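Local coordinates for protein undecaprenyl Pyrophosphate Synthase (Helicobacter pylori, PDB 2D2R) that makes undecaprenyl pyrophosphate, probably by condensing isopentenyl diphosphate with an allylic pyrophosphate in a magnesium-dependent reaction, and works as a homodimer, at residues G109-E112 and G113-K116; T121-Q124 and L125-D128; L149-A152 and F153-L156; P161-I164 and S165-S169. All coordinates share one frame; numbering follows the deposited sequence.

Contact 1 of 4, residues G109-E112 and G113-K116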
loop_
_atom_site.group_PDB
_atom_site.type_symbol
_atom_site.label_atom_id
_atom_site.label_comp_id
_atom_site.label_asym_id
_atom_site.label_seq_id
_atom_site.Cartn_x
_atom_site.Cartn_y
_atom_site.Cartn_z
ATOM N N GLY A 109 8.153 -9.103 11.481
ATOM C CA GLY A 109 8.878 -7.901 11.788
ATOM C C GLY A 109 10.312 -8.336 11.909
ATOM O O GLY A 109 10.616 -9.518 11.726
ATOM N N ASP A 110 11.187 -7.390 12.198
ATOM C CA ASP A 110 12.601 -7.658 12.373
ATOM C C ASP A 110 12.886 -8.137 13.823
ATOM O O ASP A 110 13.254 -7.318 14.674
ATOM C CB ASP A 110 13.355 -6.369 12.144
ATOM C CG ASP A 110 14.839 -6.571 12.026
ATOM O OD1 ASP A 110 15.355 -7.695 12.288
ATOM O OD2 ASP A 110 15.488 -5.565 11.676
ATOM N N LEU A 111 12.737 -9.432 14.069
ATOM C CA LEU A 111 12.945 -9.993 15.403
ATOM C C LEU A 111 14.404 -9.999 15.866
ATOM O O LEU A 111 14.679 -10.147 17.056
ATOM C CB LEU A 111 12.373 -11.402 15.450
ATOM C CG LEU A 111 10.990 -11.463 14.789
ATOM C CD1 LEU A 111 10.317 -12.812 15.120
ATOM C CD2 LEU A 111 10.109 -10.289 15.266
ATOM N N GLU A 112 15.315 -9.833 14.911
ATOM C CA GLU A 112 16.748 -9.792 15.163
ATOM C C GLU A 112 17.074 -8.622 16.088
ATOM O O GLU A 112 18.065 -8.627 16.805
ATOM C CB GLU A 112 17.488 -9.631 13.834
ATOM C CG GLU A 112 19.006 -9.752 13.931
ATOM C CD GLU A 112 19.686 -9.763 12.569
ATOM O OE1 GLU A 112 19.941 -8.667 12.007
ATOM O OE2 GLU A 112 19.952 -10.880 12.060
ATOM N N GLY A 113 16.233 -7.608 16.061
ATOM C CA GLY A 113 16.479 -6.478 16.925
ATOM C C GLY A 113 15.863 -6.655 18.303
ATOM O O GLY A 113 15.612 -5.662 18.988
ATOM N N PHE A 114 15.606 -7.903 18.707
ATOM C CA PHE A 114 15.024 -8.176 20.027
ATOM C C PHE A 114 15.990 -8.748 21.047
ATOM O O PHE A 114 17.042 -9.299 20.694
ATOM C CB PHE A 114 13.839 -9.133 19.920
ATOM C CG PHE A 114 12.618 -8.508 19.320
ATOM C CD1 PHE A 114 12.393 -7.144 19.446
ATOM C CD2 PHE A 114 11.687 -9.276 18.642
ATOM C CE1 PHE A 114 11.257 -6.561 18.898
ATOM C CE2 PHE A 114 10.548 -8.693 18.091
ATOM C CZ PHE A 114 10.333 -7.344 18.217
ATOM N N SER A 115 15.625 -8.617 22.322
ATOM C CA SER A 115 16.423 -9.186 23.404
ATOM C C SER A 115 16.203 -10.693 23.258
ATOM O O SER A 115 15.081 -11.134 22.941
ATOM C CB SER A 115 15.874 -8.772 24.756
ATOM O OG SER A 115 14.788 -9.613 25.112
ATOM N N LYS A 116 17.259 -11.474 23.487
ATOM C CA LYS A 116 17.184 -12.937 23.381
ATOM C C LYS A 116 15.983 -13.462 24.149
ATOM O O LYS A 116 15.342 -14.433 23.738
ATOM C CB LYS A 116 18.465 -13.595 23.939
ATOM C CG LYS A 116 19.688 -13.348 23.092
ATOM C CD LYS A 116 19.380 -13.681 21.611
ATOM C CE LYS A 116 20.553 -13.361 20.669
ATOM N NZ LYS A 116 20.914 -11.912 20.645
#
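Two successive i to i+3 backbone bonds wind the chain from Asp110 to Phe114 into a short 3-10 turn: Gly113 N donates to Asp110 O at 3.3 Å, and Phe114 N to Leu111 O at 2.9 Å. Asp110, the centre of an inverse gamma turn, leads into this coil; its OD1 takes a weak bond from Glu112 N at 3.4 Å, while its carbonyl O is also bonded by Asn142 ND2.

Among the side chains, Leu111 and Phe114 carry the contact. The closest side-chain approach is made by one methyl of the leucine, CD2, 3.3 Å from Phe114 CE2, and the two groups meet at an oblique angle. With CG beside its own backbone N (chi1 -72°), the phenyl ring folds back over the turn, where Phe114 CD2 comes within 3.5 Å of Leu111 CA. Ile122 of helix 116-129 packs on both residues, and Met84 of helix 80-100 reaches the ring as well. Downstream, Ser115 takes the N-cap position, its OG accepting from Leu118 N.

A 3-10 turn followed by a serine N-cap thus forms the beta-to-alpha connection between strand 104-108 and helix 116-129 of the parallel-sheet fold.

Contact 2 of 4, residues T121-Q124 and L125-D128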
loop_
_atom_site.group_PDB
_atom_site.type_symbol
_atom_site.label_atom_id
_atom_site.label_comp_id
_atom_site.label_asym_id
_atom_site.label_seq_id
_atom_site.Cartn_x
_atom_site.Cartn_y
_atom_site.Cartn_z
ATOM N N THR A 121 10.739 -15.941 23.901
ATOM C CA THR A 121 9.343 -16.164 24.199
ATOM C C THR A 121 8.540 -16.128 22.924
ATOM O O THR A 121 7.558 -16.862 22.770
ATOM C CB THR A 121 8.814 -15.114 25.134
ATOM O OG1 THR A 121 9.544 -15.198 26.368
ATOM C CG2 THR A 121 7.327 -15.309 25.377
ATOM N N ILE A 122 8.947 -15.267 21.995
ATOM C CA ILE A 122 8.217 -15.199 20.742
ATOM C C ILE A 122 8.258 -16.568 20.055
ATOM O O ILE A 122 7.223 -17.224 19.840
ATOM C CB ILE A 122 8.815 -14.102 19.846
ATOM C CG1 ILE A 122 8.364 -12.732 20.379
ATOM C CG2 ILE A 122 8.431 -14.346 18.382
ATOM C CD1 ILE A 122 9.060 -11.532 19.689
ATOM N N LEU A 123 9.465 -17.015 19.750
ATOM C CA LEU A 123 9.635 -18.299 19.091
ATOM C C LEU A 123 8.884 -19.420 19.815
ATOM O O LEU A 123 8.324 -20.314 19.186
ATOM C CB LEU A 123 11.124 -18.655 18.992
ATOM C CG LEU A 123 12.099 -17.709 18.260
ATOM C CD1 LEU A 123 13.463 -18.363 18.211
ATOM C CD2 LEU A 123 11.640 -17.423 16.851
ATOM N N GLN A 124 8.842 -19.372 21.136
ATOM C CA GLN A 124 8.151 -20.428 21.853
ATOM C C GLN A 124 6.655 -20.395 21.750
ATOM O O GLN A 124 6.020 -21.447 21.667
ATOM C CB GLN A 124 8.572 -20.441 23.320
ATOM C CG GLN A 124 10.001 -20.943 23.504
ATOM C CD GLN A 124 10.055 -22.209 24.319
ATOM O OE1 GLN A 124 9.625 -22.237 25.483
ATOM N NE2 GLN A 124 10.577 -23.267 23.718
ATOM N N LEU A 125 6.060 -19.208 21.752
ATOM C CA LEU A 125 4.606 -19.174 21.647
ATOM C C LEU A 125 4.251 -19.687 20.257
ATOM O O LEU A 125 3.202 -20.287 20.066
ATOM C CB LEU A 125 4.064 -17.760 21.857
ATOM C CG LEU A 125 2.553 -17.583 21.972
ATOM C CD1 LEU A 125 2.017 -18.417 23.116
ATOM C CD2 LEU A 125 2.233 -16.112 22.223
ATOM N N GLU A 126 5.155 -19.462 19.304
ATOM C CA GLU A 126 4.960 -19.919 17.926
ATOM C C GLU A 126 4.971 -21.443 17.894
ATOM O O GLU A 126 4.029 -22.065 17.409
ATOM C CB GLU A 126 6.043 -19.344 17.012
ATOM C CG GLU A 126 5.773 -17.876 16.620
ATOM C CD GLU A 126 6.835 -17.294 15.704
ATOM O OE1 GLU A 126 6.482 -16.442 14.844
ATOM O OE2 GLU A 126 8.028 -17.679 15.849
ATOM N N ASN A 127 6.034 -22.029 18.434
ATOM C CA ASN A 127 6.170 -23.485 18.515
ATOM C C ASN A 127 4.896 -24.064 19.118
ATOM O O ASN A 127 4.215 -24.894 18.508
ATOM C CB ASN A 127 7.355 -23.866 19.426
ATOM C CG ASN A 127 8.635 -24.215 18.647
ATOM O OD1 ASN A 127 9.371 -23.338 18.191
ATOM N ND2 ASN A 127 8.896 -25.510 18.496
ATOM N N ASP A 128 4.568 -23.594 20.315
ATOM C CA ASP A 128 3.416 -24.065 21.063
ATOM C C ASP A 128 2.048 -23.992 20.420
ATOM O O ASP A 128 1.152 -24.776 20.756
ATOM C CB ASP A 128 3.364 -23.324 22.391
ATOM C CG ASP A 128 4.455 -23.774 23.352
ATOM O OD1 ASP A 128 5.542 -24.207 22.896
ATOM O OD2 ASP A 128 4.219 -23.680 24.576
#
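Leu123 and Glu126 meet one turn apart on helix 116-129, where four backbone hydrogen bonds of the i to i+4 pattern tie 121-124 to 125-128. Leu125 N, Glu126 N, Asn127 N and Asp128 N donate in turn to the carbonyl oxygens of Thr121, Ile122, Leu123 and Gln124. The last two are nearly straight, with an N-H...O angle of 171° for Asp128 N to Gln124 O at 2.9 Å.

Van der Waals contact between side chains is modest. The carboxylate of Glu126 runs back along the helix until OE2 lies 3.8 Å from Leu123 CD2 and 3.7 Å from Leu123 CA. Its chain is extended beyond CG (chi2 -180°), which carries the acid back toward the N-terminal end, alongside Leu123. Nearer the backbone, Glu126 CB rests 3.3 Å from Leu123 O.

Polar ends find their partners outside the helix turn. Glu126 OE1 accepts a hydrogen bond from Ala107 N, linking the helix to strand 104-108, and Asp128 OD2 forms a salt bridge with Arg95 of helix 80-100. Asp128 OD1 stays 3.1 Å from Gln124 O, two acceptors that would be expected to repel each other mildly.

Apolar packing is concentrated on one face: Ile122 and Leu125 are buried against strand 104-108 and helix 80-100, whereas Leu123 and Gln124 are exposed. This is an amphipathic alpha-helix serving as the crossover of a beta-alpha-beta unit, between parallel strands 104-108 and 136-140.

Contact 3 of 4, residues L149-A152 and F153-L156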
loop_
_atom_site.group_PDB
_atom_site.type_symbol
_atom_site.label_atom_id
_atom_site.label_comp_id
_atom_site.label_asym_id
_atom_site.label_seq_id
_atom_site.Cartn_x
_atom_site.Cartn_y
_atom_site.Cartn_z
ATOM N N LEU A 149 10.718 -6.368 3.001
ATOM C CA LEU A 149 11.124 -6.661 1.638
ATOM C C LEU A 149 12.638 -6.699 1.503
ATOM O O LEU A 149 13.196 -7.503 0.715
ATOM C CB LEU A 149 10.503 -5.639 0.667
ATOM C CG LEU A 149 9.013 -5.967 0.425
ATOM C CD1 LEU A 149 8.225 -4.699 -0.052
ATOM C CD2 LEU A 149 8.921 -7.123 -0.636
ATOM N N SER A 150 13.321 -5.831 2.254
ATOM C CA SER A 150 14.773 -5.791 2.228
ATOM C C SER A 150 15.316 -7.100 2.755
ATOM O O SER A 150 16.293 -7.597 2.251
ATOM C CB SER A 150 15.299 -4.674 3.140
ATOM O OG SER A 150 14.941 -3.422 2.595
ATOM N N ARG A 151 14.710 -7.621 3.820
ATOM C CA ARG A 151 15.177 -8.880 4.403
ATOM C C ARG A 151 14.838 -10.028 3.461
ATOM O O ARG A 151 15.592 -11.008 3.375
ATOM C CB ARG A 151 14.557 -9.093 5.795
ATOM C CG ARG A 151 15.141 -8.127 6.827
ATOM C CD ARG A 151 14.612 -8.413 8.282
ATOM N NE ARG A 151 13.232 -7.957 8.519
ATOM C CZ ARG A 151 12.155 -8.746 8.542
ATOM N NH1 ARG A 151 12.288 -10.037 8.344
ATOM N NH2 ARG A 151 10.922 -8.249 8.737
ATOM N N ALA A 152 13.739 -9.899 2.715
ATOM C CA ALA A 152 13.369 -10.959 1.774
ATOM C C ALA A 152 14.442 -11.008 0.703
ATOM O O ALA A 152 14.851 -12.091 0.262
ATOM C CB ALA A 152 12.023 -10.658 1.159
ATOM N N PHE A 153 14.921 -9.835 0.304
ATOM C CA PHE A 153 15.939 -9.756 -0.752
ATOM C C PHE A 153 17.264 -10.355 -0.304
ATOM O O PHE A 153 17.969 -11.019 -1.083
ATOM C CB PHE A 153 16.211 -8.315 -1.181
ATOM C CG PHE A 153 17.447 -8.181 -2.033
ATOM C CD1 PHE A 153 17.398 -8.420 -3.423
ATOM C CD2 PHE A 153 18.672 -7.863 -1.453
ATOM C CE1 PHE A 153 18.576 -8.339 -4.223
ATOM C CE2 PHE A 153 19.853 -7.777 -2.228
ATOM C CZ PHE A 153 19.814 -8.015 -3.625
ATOM N N LYS A 154 17.611 -10.042 0.942
ATOM C CA LYS A 154 18.855 -10.520 1.561
ATOM C C LYS A 154 18.756 -12.032 1.652
ATOM O O LYS A 154 19.765 -12.749 1.527
ATOM C CB LYS A 154 19.010 -9.893 2.950
ATOM C CG LYS A 154 20.295 -10.261 3.704
ATOM C CD LYS A 154 20.514 -9.313 4.931
ATOM C CE LYS A 154 19.311 -9.318 5.862
ATOM N NZ LYS A 154 19.140 -8.029 6.686
ATOM N N SER A 155 17.542 -12.508 1.893
ATOM C CA SER A 155 17.286 -13.934 1.962
ATOM C C SER A 155 17.579 -14.568 0.587
ATOM O O SER A 155 18.239 -15.618 0.518
ATOM C CB SER A 155 15.831 -14.206 2.365
ATOM O OG SER A 155 15.486 -15.585 2.225
ATOM N N LEU A 156 17.137 -13.923 -0.501
ATOM C CA LEU A 156 17.343 -14.493 -1.846
ATOM C C LEU A 156 18.786 -14.425 -2.291
ATOM O O LEU A 156 19.233 -15.295 -3.017
ATOM C CB LEU A 156 16.477 -13.794 -2.918
ATOM C CG LEU A 156 14.979 -14.111 -2.823
ATOM C CD1 LEU A 156 14.135 -12.973 -3.468
ATOM C CD2 LEU A 156 14.712 -15.418 -3.471
#
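Lys154 and Arg151 lie one turn apart on the more open flank of helix 145-158, and the lysine can be followed outward. Its CB sits 3.6 Å from both Arg151 O and Ser150 O. CG then leaves on the side remote from the backbone N (chi1 -178°), and a bend at chi3 of 55° turns the end back along the helix. There NZ comes to 4.0 Å from Arg151 CG, meeting the aliphatic part of the arginine. Its guanidinium lies farther on, with NE 6.2 Å from Lys154 NZ; Arg151 NH2 forms a salt bridge with Asp179, which would be expected to soften the repulsion between the like charges.

The backbone beneath is regular: Phe153, Lys154, Ser155 and Leu156 donate to the carbonyl oxygens four residues earlier, as in Phe153 N to Leu149 O at 2.9 Å. Ser155 CB packs 3.1 Å from Ala152 O, while its OG is hydrogen-bonded to Arg177. On another face, Phe153 places Ser150 O at the edge of its ring, near the ring plane. That ring also stacks edge-to-face on Phe153 of the second subunit, whose Leu156 packs against it too. Leu149 and Leu156 meet Ile174 of helix 171-175 in their own chain.

An interface alpha-helix of this kind, with an aromatic pair joining equivalent helices, is a feature of the homodimer.

Contact 4 of 4, residues P161-I164 and S165-S169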
loop_
_atom_site.group_PDB
_atom_site.type_symbol
_atom_site.label_atom_id
_atom_site.label_comp_id
_atom_site.label_asym_id
_atom_site.label_seq_id
_atom_site.Cartn_x
_atom_site.Cartn_y
_atom_site.Cartn_z
ATOM N N PRO A 161 17.148 -19.597 -4.798
ATOM C CA PRO A 161 16.419 -20.833 -5.111
ATOM C C PRO A 161 17.411 -21.564 -5.998
ATOM O O PRO A 161 18.158 -20.931 -6.732
ATOM C CB PRO A 161 15.202 -20.320 -5.870
ATOM C CG PRO A 161 15.750 -19.203 -6.608
ATOM C CD PRO A 161 16.562 -18.463 -5.533
ATOM N N SER A 162 17.448 -22.881 -5.939
ATOM C CA SER A 162 18.472 -23.555 -6.724
ATOM C C SER A 162 18.427 -23.258 -8.191
ATOM O O SER A 162 19.479 -23.213 -8.839
ATOM C CB SER A 162 18.431 -25.053 -6.541
ATOM O OG SER A 162 19.475 -25.593 -7.331
ATOM N N ASN A 163 17.214 -23.082 -8.723
ATOM C CA ASN A 163 17.043 -22.772 -10.169
ATOM C C ASN A 163 17.008 -21.281 -10.490
ATOM O O ASN A 163 16.488 -20.851 -11.573
ATOM C CB ASN A 163 15.767 -23.391 -10.748
ATOM C CG ASN A 163 14.474 -22.870 -10.111
ATOM O OD1 ASN A 163 14.468 -22.061 -9.115
ATOM N ND2 ASN A 163 13.368 -23.386 -10.604
ATOM N N ILE A 164 17.539 -20.479 -9.569
ATOM C CA ILE A 164 17.499 -19.054 -9.788
ATOM C C ILE A 164 17.919 -18.660 -11.187
ATOM O O ILE A 164 17.461 -17.657 -11.720
ATOM C CB ILE A 164 18.406 -18.290 -8.802
ATOM C CG1 ILE A 164 18.375 -16.794 -9.121
ATOM C CG2 ILE A 164 19.807 -18.784 -8.910
ATOM C CD1 ILE A 164 16.985 -16.169 -8.976
ATOM N N SER A 165 18.782 -19.463 -11.786
ATOM C CA SER A 165 19.310 -19.185 -13.110
ATOM C C SER A 165 18.273 -19.198 -14.237
ATOM O O SER A 165 18.428 -18.547 -15.266
ATOM C CB SER A 165 20.342 -20.277 -13.422
ATOM O OG SER A 165 21.354 -19.768 -14.254
ATOM N N LEU A 166 17.269 -20.037 -14.053
ATOM C CA LEU A 166 16.196 -20.254 -15.039
ATOM C C LEU A 166 14.989 -19.352 -14.769
ATOM O O LEU A 166 13.919 -19.524 -15.377
ATOM C CB LEU A 166 15.725 -21.727 -14.948
ATOM C CG LEU A 166 16.522 -22.889 -15.573
ATOM C CD1 LEU A 166 17.970 -22.534 -15.706
ATOM C CD2 LEU A 166 16.303 -24.165 -14.725
ATOM N N LEU A 167 15.145 -18.395 -13.866
ATOM C CA LEU A 167 14.028 -17.555 -13.537
ATOM C C LEU A 167 14.101 -16.152 -14.136
ATOM O O LEU A 167 15.169 -15.652 -14.442
ATOM C CB LEU A 167 13.931 -17.446 -12.009
ATOM C CG LEU A 167 13.810 -18.697 -11.113
ATOM C CD1 LEU A 167 13.564 -18.251 -9.706
ATOM C CD2 LEU A 167 12.658 -19.623 -11.560
ATOM N N GLU A 168 12.961 -15.514 -14.304
ATOM C CA GLU A 168 13.005 -14.158 -14.772
ATOM C C GLU A 168 12.117 -13.382 -13.784
ATOM O O GLU A 168 12.594 -12.535 -13.078
ATOM C CB GLU A 168 12.525 -14.047 -16.212
ATOM C CG GLU A 168 12.512 -12.620 -16.711
ATOM C CD GLU A 168 13.885 -12.019 -16.655
ATOM O OE1 GLU A 168 14.875 -12.710 -17.047
ATOM O OE2 GLU A 168 13.968 -10.857 -16.219
ATOM N N SER A 169 10.836 -13.689 -13.723
ATOM C CA SER A 169 9.963 -13.013 -12.749
ATOM C C SER A 169 10.247 -13.648 -11.376
ATOM O O SER A 169 10.310 -14.892 -11.270
ATOM C CB SER A 169 8.489 -13.218 -13.168
ATOM O OG SER A 169 7.569 -12.815 -12.159
#
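Pro161 and Ile164 both meet Leu167 in a loop built from a type I beta turn, Pro161 to Ile164, that runs straight into a short 3-10 segment. The compact side gathers round the leucine. Its CD1 touches Pro161 CG at 3.9 Å and Ile164 CD1 at 4.1 Å, the proline approaching obliquely and the isoleucine at about a right angle. Asn163 contributes the flat side chain of the group: its CG sits between the backbone N and the carbonyl carbon (chi1 62°), and the amide is brought over Leu167, whose CD2 lies nearly equidistant from CG, OD1 and ND2 of Asn163, 3.9 Å from OD1. Backbone bonds fix the winding, with Leu166 N donating to Asn163 O at 2.7 Å and Leu167 N to Ile164 O at 3.2 Å.

The solvent side is looser. Ser165 and Leu166 are exposed, and the side chain of Leu166 leans on the turn only lightly, CB 3.6 Å from Asn163 O and CD2 4.1 Å from Asn163 CB. Separately, Ile164 packs on Leu157 of the second subunit, and Glu168 makes a long, weak ion pair with that chain's Lys154. At the start, Ile164 N closes the turn on Pro161 O at 2.9 Å.

The four contacts follow one another along the chain, two touching pairs joined by a third touch. Contact 1 precedes contact 2 by four residues and touches it, Phe114 CE2 being 3.6 Å from Ile122 CD1. Contact 3 meets contact 1 through Arg151 NH2, 3.2 Å from Gly109 C, and meets contact 4 where Leu156 CD2 lies 4.1 Å from Pro161 CD. Contacts 2 and 4 are remote, their centres about 33 Å apart. Contacts 3 and 4 both reach the second subunit; 1 and 2 touch no other chain of the assembly. In contact 3, the Leu149 side chain is about 11 Å from that of Leu198 in the probable substrate site; the others lie away from it.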